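Local atomic coordinates of alpha-glucosidase ([Eubacterium] rectale, PDB entry 6PNR), a protein that probably hydrolyses alpha-glycosides of sulfoquinovose, the sulfonated sugar of plant sulfolipids, as a family 31 glycoside hydrolase. Residues A[147-152]-A[497-501]. Sequence-based numbering, arbitrary orientation.
Sequences YVTWRS and LFDNT. With SO4 (sulfate ion), chain E.
Tyr147 turns an edge of its ring to the backbone O of Phe498. CE2 lies 3.7 Å from that Phe498 O, close to the ring plane. CE2 also packs on CB of Phe498, at 4.1 Å. Tyr147 OH shares a water with Asp499 OD2: the water oxygen is 2.8 Å from Tyr147 OH, and the water donates a hydrogen bond to Asp499 OD2. With CG anti to the backbone N (chi1 180°), the tyrosine ring swings out from the helix, and OH comes within bonding distance of the water. Val148 reaches the turn with CG2, 4.1 Å from CB of Asn500. The amide of Asn500 is bonded elsewhere, through ND2 to Asp462.

The partner is a type I' beta turn, Leu497 to Asn500, closed by Asn500 N to Leu497 O. It lies in the family 31 TIM-barrel domain, in the loop before helix 504-514. The side chain of Leu497 is about 11 Å from the bound aza-sugar inhibitor. Phe498, at the second position of the turn, projects its ring onto helix 147-156.

Arg151 sets its CB over the centre of that ring, 3.5 Å from the centroid and 4° off the normal, in a CH-pi contact. Its chain then bends away, and NH2 forms a salt bridge with Glu155. Ser152 OG sits at the ring edge, 3.4 Å from CE2 of Phe498. This hydroxyl donates to Val148 O, which also accepts from Ser152 N on the opposite face of the carbonyl plane. A sulfate ion, probably from the crystallisation liquor, accepts a nearly straight bond (171°) from Phe498 N and another from Arg527.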
loop_
_atom_site.group_PDB
_atom_site.type_symbol
_atom_site.label_atom_id
_atom_site.label_comp_id
_atom_site.label_asym_id
_atom_site.label_seq_id
_atom_site.Cartn_x
_atom_site.Cartn_y
_atom_site.Cartn_z
ATOM N N TYR A 147 12.532 -3.569 -8.970
ATOM C CA TYR A 147 12.516 -2.376 -9.812
ATOM C C TYR A 147 11.383 -2.425 -10.831
ATOM O O TYR A 147 10.684 -1.426 -11.036
ATOM C CB TYR A 147 13.873 -2.237 -10.508
ATOM C CG TYR A 147 13.998 -1.042 -11.426
ATOM C CD1 TYR A 147 14.179 0.252 -10.910
ATOM C CD2 TYR A 147 13.947 -1.203 -12.807
ATOM C CE1 TYR A 147 14.307 1.363 -11.769
ATOM C CE2 TYR A 147 14.066 -0.117 -13.667
ATOM C CZ TYR A 147 14.240 1.163 -13.143
ATOM O OH TYR A 147 14.341 2.217 -14.002
ATOM N N VAL A 148 11.163 -3.584 -11.458
ATOM C CA VAL A 148 10.098 -3.697 -12.464
ATOM C C VAL A 148 8.735 -3.400 -11.854
ATOM O O VAL A 148 7.910 -2.702 -12.459
ATOM C CB VAL A 148 10.119 -5.088 -13.127
ATOM C CG1 VAL A 148 8.813 -5.352 -13.891
ATOM C CG2 VAL A 148 11.319 -5.195 -14.068
ATOM N N THR A 149 8.461 -3.938 -10.662
ATOM C CA THR A 149 7.177 -3.660 -10.026
ATOM C C THR A 149 7.039 -2.184 -9.693
ATOM O O THR A 149 5.993 -1.569 -9.948
ATOM C CB THR A 149 7.015 -4.494 -8.761
ATOM O OG1 THR A 149 7.201 -5.884 -9.059
ATOM C CG2 THR A 149 5.621 -4.280 -8.154
ATOM N N TRP A 150 8.079 -1.603 -9.091
ATOM C CA TRP A 150 8.026 -0.197 -8.710
ATOM C C TRP A 150 7.768 0.692 -9.927
ATOM O O TRP A 150 6.834 1.503 -9.924
ATOM C CB TRP A 150 9.318 0.198 -7.985
ATOM C CG TRP A 150 9.390 1.662 -7.659
ATOM C CD1 TRP A 150 8.495 2.381 -6.931
ATOM C CD2 TRP A 150 10.400 2.574 -8.074
ATOM N NE1 TRP A 150 8.886 3.690 -6.863
ATOM C CE2 TRP A 150 10.060 3.835 -7.554
ATOM C CE3 TRP A 150 11.570 2.448 -8.828
ATOM C CZ2 TRP A 150 10.839 4.970 -7.779
ATOM C CZ3 TRP A 150 12.354 3.577 -9.038
ATOM C CH2 TRP A 150 11.982 4.816 -8.519
ATOM N N ARG A 151 8.563 0.533 -10.996
ATOM C CA ARG A 151 8.331 1.346 -12.190
ATOM C C ARG A 151 6.951 1.072 -12.781
ATOM O O ARG A 151 6.269 1.998 -13.233
ATOM C CB ARG A 151 9.414 1.106 -13.254
ATOM C CG ARG A 151 10.839 1.476 -12.876
ATOM C CD ARG A 151 10.970 2.887 -12.287
ATOM N NE ARG A 151 10.397 3.916 -13.141
ATOM C CZ ARG A 151 10.102 5.145 -12.731
ATOM N NH1 ARG A 151 10.333 5.499 -11.468
ATOM N NH2 ARG A 151 9.554 6.013 -13.571
ATOM N N SER A 152 6.501 -0.188 -12.758
ATOM C CA SER A 152 5.160 -0.481 -13.265
ATOM C C SER A 152 4.103 0.287 -12.477
ATOM O O SER A 152 3.143 0.801 -13.062
ATOM C CB SER A 152 4.877 -1.983 -13.230
ATOM O OG SER A 152 5.661 -2.682 -14.189
ATOM N N LEU A 497 9.662 -4.849 -20.149
ATOM C CA LEU A 497 9.597 -3.445 -19.776
ATOM C C LEU A 497 10.762 -3.134 -18.841
ATOM O O LEU A 497 11.315 -4.029 -18.203
ATOM C CB LEU A 497 8.275 -3.112 -19.066
ATOM C CG LEU A 497 6.939 -3.283 -19.781
ATOM C CD1 LEU A 497 5.793 -3.037 -18.803
ATOM C CD2 LEU A 497 6.844 -2.333 -20.945
ATOM N N PHE A 498 11.127 -1.853 -18.760
ATOM C CA PHE A 498 12.001 -1.331 -17.698
ATOM C C PHE A 498 13.319 -2.106 -17.588
ATOM O O PHE A 498 13.722 -2.542 -16.505
ATOM C CB PHE A 498 11.250 -1.329 -16.360
ATOM C CG PHE A 498 9.922 -0.605 -16.411
ATOM C CD1 PHE A 498 9.842 0.694 -16.889
ATOM C CD2 PHE A 498 8.760 -1.230 -15.997
ATOM C CE1 PHE A 498 8.636 1.367 -16.943
ATOM C CE2 PHE A 498 7.538 -0.568 -16.059
ATOM C CZ PHE A 498 7.475 0.732 -16.531
ATOM N N ASP A 499 13.974 -2.314 -18.732
ATOM C CA ASP A 499 15.271 -2.989 -18.840
ATOM C C ASP A 499 15.200 -4.491 -18.596
ATOM O O ASP A 499 16.228 -5.133 -18.340
ATOM C CB ASP A 499 16.310 -2.372 -17.897
ATOM C CG ASP A 499 16.481 -0.882 -18.130
ATOM O OD1 ASP A 499 16.581 -0.487 -19.314
ATOM O OD2 ASP A 499 16.484 -0.121 -17.133
ATOM N N ASN A 500 14.026 -5.084 -18.685
ATOM C CA ASN A 500 13.884 -6.527 -18.510
ATOM C C ASN A 500 13.617 -7.152 -19.876
ATOM O O ASN A 500 12.526 -6.990 -20.427
ATOM C CB ASN A 500 12.755 -6.813 -17.527
ATOM C CG ASN A 500 12.713 -8.256 -17.083
ATOM O OD1 ASN A 500 13.742 -8.926 -17.013
ATOM N ND2 ASN A 500 11.513 -8.741 -16.760
ATOM N N THR A 501 14.606 -7.857 -20.427
ATOM C CA THR A 501 14.473 -8.470 -21.742
ATOM C C THR A 501 14.791 -9.952 -21.654
ATOM O O THR A 501 15.587 -10.383 -20.812
ATOM C CB THR A 501 15.392 -7.811 -22.812
ATOM O OG1 THR A 501 16.757 -7.839 -22.371
ATOM C CG2 THR A 501 14.971 -6.353 -23.091
HETATM S S SO4 E . 11.391 1.168 -20.951
HETATM O O1 SO4 E . 10.324 0.206 -20.677
HETATM O O2 SO4 E . 10.948 2.485 -20.495
HETATM O O3 SO4 E . 12.595 0.746 -20.232
HETATM O O4 SO4 E . 11.700 1.206 -22.376
HETATM O O HOH W 1 13.930 1.486 -16.639
#